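Local coordinates for probable hydrogenase nickel incorporation protein hypB (Methanocaldococcus jannaschii, PDB 2HF9) that binds GTP, which it probably hydrolyses slowly, and probably helps insert nickel into [NiFe] hydrogenases during their maturation, at residues 66-78 with 84-97. Numbering follows the deposited sequence.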
loop_
_atom_site.group_PDB
_atom_site.type_symbol
_atom_site.label_atom_id
_atom_site.label_comp_id
_atom_site.label_asym_id
_atom_site.label_seq_id
_atom_site.Cartn_x
_atom_site.Cartn_y
_atom_site.Cartn_z
ATOM N N TYR A 66 21.353 2.276 23.076
ATOM C CA TYR A 66 20.635 1.000 23.086
ATOM C C TYR A 66 21.233 -0.011 22.121
ATOM O O TYR A 66 21.738 0.352 21.056
ATOM C CB TYR A 66 19.170 1.203 22.702
ATOM C CG TYR A 66 18.395 2.137 23.594
ATOM C CD1 TYR A 66 18.133 3.448 23.201
ATOM C CD2 TYR A 66 17.918 1.709 24.832
ATOM C CE1 TYR A 66 17.411 4.311 24.021
ATOM C CE2 TYR A 66 17.199 2.561 25.657
ATOM C CZ TYR A 66 16.950 3.858 25.246
ATOM O OH TYR A 66 16.239 4.696 26.066
ATOM N N LYS A 67 21.153 -1.282 22.498
ATOM C CA LYS A 67 21.450 -2.380 21.584
ATOM C C LYS A 67 20.161 -2.698 20.831
ATOM O O LYS A 67 19.124 -2.972 21.438
ATOM C CB LYS A 67 21.961 -3.601 22.350
ATOM C CG LYS A 67 23.290 -3.360 23.068
ATOM C CD LYS A 67 23.560 -4.438 24.102
ATOM C CE LYS A 67 24.668 -4.031 25.058
ATOM N NZ LYS A 67 24.793 -5.021 26.165
ATOM N N ILE A 68 20.228 -2.640 19.507
ATOM C CA ILE A 68 19.021 -2.673 18.686
ATOM C C ILE A 68 18.987 -3.891 17.764
ATOM O O ILE A 68 19.981 -4.228 17.116
ATOM C CB ILE A 68 18.860 -1.357 17.867
ATOM C CG1 ILE A 68 18.796 -0.143 18.805
ATOM C CG2 ILE A 68 17.607 -1.407 16.980
ATOM C CD1 ILE A 68 19.193 1.174 18.151
ATOM N N ALA A 69 17.831 -4.551 17.736
ATOM C CA ALA A 69 17.567 -5.636 16.799
ATOM C C ALA A 69 16.389 -5.251 15.922
ATOM O O ALA A 69 15.551 -4.437 16.321
ATOM C CB ALA A 69 17.264 -6.927 17.543
ATOM N N CYS A 70 16.336 -5.837 14.729
ATOM C CA CYS A 70 15.208 -5.659 13.823
ATOM C C CYS A 70 14.642 -6.975 13.312
ATOM O O CYS A 70 15.355 -7.976 13.193
ATOM C CB CYS A 70 15.603 -4.802 12.621
ATOM S SG CYS A 70 16.195 -3.164 13.046
ATOM N N ILE A 71 13.347 -6.950 13.022
ATOM C CA ILE A 71 12.681 -7.986 12.250
ATOM C C ILE A 71 12.126 -7.289 11.011
ATOM O O ILE A 71 11.341 -6.342 11.122
ATOM C CB ILE A 71 11.540 -8.674 13.055
ATOM C CG1 ILE A 71 12.124 -9.512 14.197
ATOM C CG2 ILE A 71 10.673 -9.549 12.139
ATOM C CD1 ILE A 71 11.118 -9.882 15.297
ATOM N N ALA A 72 12.559 -7.739 9.840
ATOM C CA ALA A 72 12.129 -7.150 8.579
ATOM C C ALA A 72 11.301 -8.154 7.796
ATOM O O ALA A 72 11.830 -9.147 7.286
ATOM C CB ALA A 72 13.329 -6.694 7.764
ATOM N N GLY A 73 9.998 -7.897 7.720
ATOM C CA GLY A 73 9.090 -8.758 6.977
ATOM C C GLY A 73 8.631 -8.132 5.674
ATOM O O GLY A 73 8.162 -6.995 5.652
ATOM N N ASP A 74 8.782 -8.877 4.585
ATOM C CA ASP A 74 8.236 -8.498 3.278
ATOM C C ASP A 74 8.282 -9.713 2.360
ATOM O O ASP A 74 8.864 -10.732 2.725
ATOM C CB ASP A 74 9.016 -7.327 2.671
ATOM C CG ASP A 74 8.231 -6.588 1.592
ATOM O OD1 ASP A 74 7.011 -6.823 1.430
ATOM O OD2 ASP A 74 8.844 -5.765 0.890
ATOM N N VAL A 75 7.664 -9.607 1.183
ATOM C CA VAL A 75 7.681 -10.676 0.175
ATOM C C VAL A 75 9.114 -11.149 -0.081
ATOM O O VAL A 75 9.411 -12.345 -0.002
ATOM C CB VAL A 75 7.041 -10.226 -1.165
ATOM C CG1 VAL A 75 6.728 -11.438 -2.045
ATOM C CG2 VAL A 75 5.769 -9.414 -0.919
ATOM N N ILE A 76 9.989 -10.200 -0.392
ATOM C CA ILE A 76 11.424 -10.450 -0.467
ATOM C C ILE A 76 12.089 -9.615 0.628
ATOM O O ILE A 76 12.360 -8.421 0.454
ATOM C CB ILE A 76 12.002 -10.149 -1.880
ATOM C CG1 ILE A 76 11.150 -10.839 -2.959
ATOM C CG2 ILE A 76 13.457 -10.614 -1.971
ATOM C CD1 ILE A 76 11.393 -10.354 -4.369
ATOM N N ALA A 77 12.335 -10.260 1.764
ATOM C CA ALA A 77 12.776 -9.575 2.980
ATOM C C ALA A 77 14.205 -9.024 2.920
ATOM O O ALA A 77 14.554 -8.117 3.686
ATOM C CB ALA A 77 12.604 -10.491 4.190
ATOM N N LYS A 78 15.017 -9.549 2.002
ATOM C CA LYS A 78 16.439 -9.192 1.938
ATOM C C LYS A 78 16.707 -7.701 1.693
ATOM O O LYS A 78 17.644 -7.152 2.256
ATOM C CB LYS A 78 17.197 -10.054 0.915
ATOM C CG LYS A 78 16.762 -9.859 -0.531
ATOM C CD LYS A 78 17.659 -10.623 -1.491
ATOM C CE LYS A 78 17.182 -10.453 -2.928
ATOM N NZ LYS A 78 17.986 -11.268 -3.887
ATOM N N MET A 84 19.081 -2.514 6.968
ATOM C CA MET A 84 19.187 -2.417 8.426
ATOM C C MET A 84 20.501 -2.977 8.957
ATOM O O MET A 84 21.035 -2.480 9.952
ATOM C CB MET A 84 18.014 -3.120 9.099
ATOM C CG MET A 84 16.677 -2.483 8.795
ATOM S SD MET A 84 15.327 -3.519 9.346
ATOM C CE MET A 84 13.975 -2.737 8.472
ATOM N N GLU A 85 21.004 -4.015 8.290
ATOM C CA GLU A 85 22.263 -4.663 8.655
ATOM C C GLU A 85 23.477 -3.733 8.574
ATOM O O GLU A 85 24.331 -3.753 9.461
ATOM C CB GLU A 85 22.493 -5.912 7.798
ATOM C CG GLU A 85 21.768 -7.149 8.297
ATOM C CD GLU A 85 21.929 -8.356 7.381
ATOM O OE1 GLU A 85 22.753 -8.313 6.439
ATOM O OE2 GLU A 85 21.226 -9.359 7.608
ATOM N N LYS A 86 23.549 -2.915 7.526
ATOM C CA LYS A 86 24.692 -2.013 7.349
ATOM C C LYS A 86 24.722 -0.876 8.381
ATOM O O LYS A 86 25.743 -0.206 8.542
ATOM C CB LYS A 86 24.788 -1.479 5.909
ATOM C CG LYS A 86 23.627 -0.616 5.455
ATOM C CD LYS A 86 24.020 0.277 4.282
ATOM C CE LYS A 86 22.797 0.719 3.485
ATOM N NZ LYS A 86 21.739 1.364 4.326
ATOM N N HIS A 87 23.606 -0.683 9.086
ATOM C CA HIS A 87 23.517 0.322 10.145
ATOM C C HIS A 87 23.881 -0.221 11.531
ATOM O O HIS A 87 23.844 0.512 12.519
ATOM C CB HIS A 87 22.133 0.981 10.150
ATOM C CG HIS A 87 21.892 1.872 8.973
ATOM N ND1 HIS A 87 22.154 3.225 8.997
ATOM C CD2 HIS A 87 21.435 1.601 7.729
ATOM C CE1 HIS A 87 21.862 3.750 7.821
ATOM N NE2 HIS A 87 21.418 2.787 7.034
ATOM N N GLY A 88 24.241 -1.501 11.594
ATOM C CA GLY A 88 24.740 -2.108 12.832
ATOM C C GLY A 88 23.695 -2.739 13.738
ATOM O O GLY A 88 23.901 -2.852 14.950
ATOM N N ALA A 89 22.570 -3.146 13.157
ATOM C CA ALA A 89 21.548 -3.865 13.906
ATOM C C ALA A 89 21.594 -5.343 13.551
ATOM O O ALA A 89 21.969 -5.711 12.436
ATOM C CB ALA A 89 20.167 -3.296 13.620
ATOM N N LYS A 90 21.224 -6.184 14.512
ATOM C CA LYS A 90 20.984 -7.593 14.236
ATOM C C LYS A 90 19.597 -7.711 13.614
ATOM O O LYS A 90 18.631 -7.157 14.138
ATOM C CB LYS A 90 21.092 -8.426 15.510
ATOM C CG LYS A 90 20.991 -9.924 15.259
ATOM C CD LYS A 90 22.118 -10.680 15.945
ATOM C CE LYS A 90 21.997 -12.183 15.712
ATOM N NZ LYS A 90 21.877 -12.525 14.261
ATOM N N VAL A 91 19.508 -8.411 12.487
ATOM C CA VAL A 91 18.264 -8.479 11.727
ATOM C C VAL A 91 17.812 -9.917 11.500
ATOM O O VAL A 91 18.601 -10.772 11.090
ATOM C CB VAL A 91 18.390 -7.764 10.356
ATOM C CG1 VAL A 91 17.036 -7.691 9.657
ATOM C CG2 VAL A 91 18.987 -6.372 10.523
ATOM N N VAL A 92 16.538 -10.174 11.782
ATOM C CA VAL A 92 15.899 -11.416 11.375
ATOM C C VAL A 92 14.964 -11.096 10.211
ATOM O O VAL A 92 13.981 -10.364 10.383
ATOM C CB VAL A 92 15.118 -12.091 12.526
ATOM C CG1 VAL A 92 14.422 -13.357 12.033
ATOM C CG2 VAL A 92 16.055 -12.417 13.683
ATOM N N PRO A 93 15.278 -11.624 9.016
ATOM C CA PRO A 93 14.384 -11.405 7.888
ATOM C C PRO A 93 13.234 -12.407 7.896
ATOM O O PRO A 93 13.415 -13.561 8.300
ATOM C CB PRO A 93 15.292 -11.627 6.677
ATOM C CG PRO A 93 16.332 -12.587 7.151
ATOM C CD PRO A 93 16.464 -12.423 8.644
ATOM N N LEU A 94 12.062 -11.959 7.462
ATOM C CA LEU A 94 10.908 -12.834 7.314
ATOM C C LEU A 94 10.294 -12.667 5.932
ATOM O O LEU A 94 9.703 -11.629 5.624
ATOM C CB LEU A 94 9.862 -12.569 8.410
ATOM C CG LEU A 94 10.171 -12.979 9.857
ATOM C CD1 LEU A 94 9.060 -12.515 10.795
ATOM C CD2 LEU A 94 10.385 -14.487 9.991
ATOM N N ASN A 95 10.462 -13.684 5.092
ATOM C CA ASN A 95 9.815 -13.708 3.791
ATOM C C ASN A 95 8.352 -14.075 4.000
ATOM O O ASN A 95 8.030 -15.194 4.413
ATOM C CB ASN A 95 10.513 -14.686 2.845
ATOM C CG ASN A 95 11.929 -14.256 2.493
ATOM O OD1 ASN A 95 12.165 -13.122 2.079
ATOM N ND2 ASN A 95 12.879 -15.174 2.638
ATOM N N THR A 96 7.475 -13.115 3.729
ATOM C CA THR A 96 6.086 -13.192 4.176
ATOM C C THR A 96 5.121 -13.778 3.151
ATOM O O THR A 96 3.922 -13.867 3.412
ATOM C CB THR A 96 5.574 -11.809 4.640
ATOM O OG1 THR A 96 5.768 -10.854 3.593
ATOM C CG2 THR A 96 6.324 -11.348 5.883
ATOM N N GLY A 97 5.645 -14.178 1.995
ATOM C CA GLY A 97 4.831 -14.775 0.933
ATOM C C GLY A 97 3.668 -13.896 0.522
ATOM O O GLY A 97 3.840 -12.705 0.271
HETATM O O HOH W 1 7.978 -14.633 0.443
HETATM O O HOH W 2 14.746 -12.369 1.069
#
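Val92 N donates to Cys70 O across two parallel strands, 68-74 and 90-95. With helix 78-85 these form a beta-alpha-beta crossover at one edge of the P-loop GTPase sheet. Six backbone hydrogen bonds, besides a weak one from Lys90 N to Ile68 O, run from Cys70 N to Lys90 O (2.7 Å) as far as Thr96 N to Asp74 O (2.9 Å).

On the helix side, Met84 runs extended beyond CG. Its SD lies 3.5 Å from Cys70 CB, and its CE reaches Ala72 CB. Ala89 CB meets Cys70 SG on this same face of the sheet, and Ile59 of helix 51-62 packs on both residues. On the other face Ile71 CG2 lies 3.6 Å from Leu94 CD1, the two side chains meeting at an angle. Ala110 of helix 104-111 packs against Ile71 and Val92.

Past the strands, Thr96 CG2 lies 3.9 Å from Gly73 CA, and Leu102 and Val127 also touch this side chain. A glycine in place of Thr96 would probably open a gap beside Gly73 and deprive Leu102 and Val127 of a packing partner. Water 1 joins Val75 O to Gly97 N. Asn95 has CG anti to its carbonyl carbon (chi1 -66°), which lets OD1 reach the turn before helix 78-85. There Asn95 OD1 takes a nearly straight hydrogen bond from Ala77 N (2.9 Å, 171°) and another from water 2, which in turn accepts from Lys78 N.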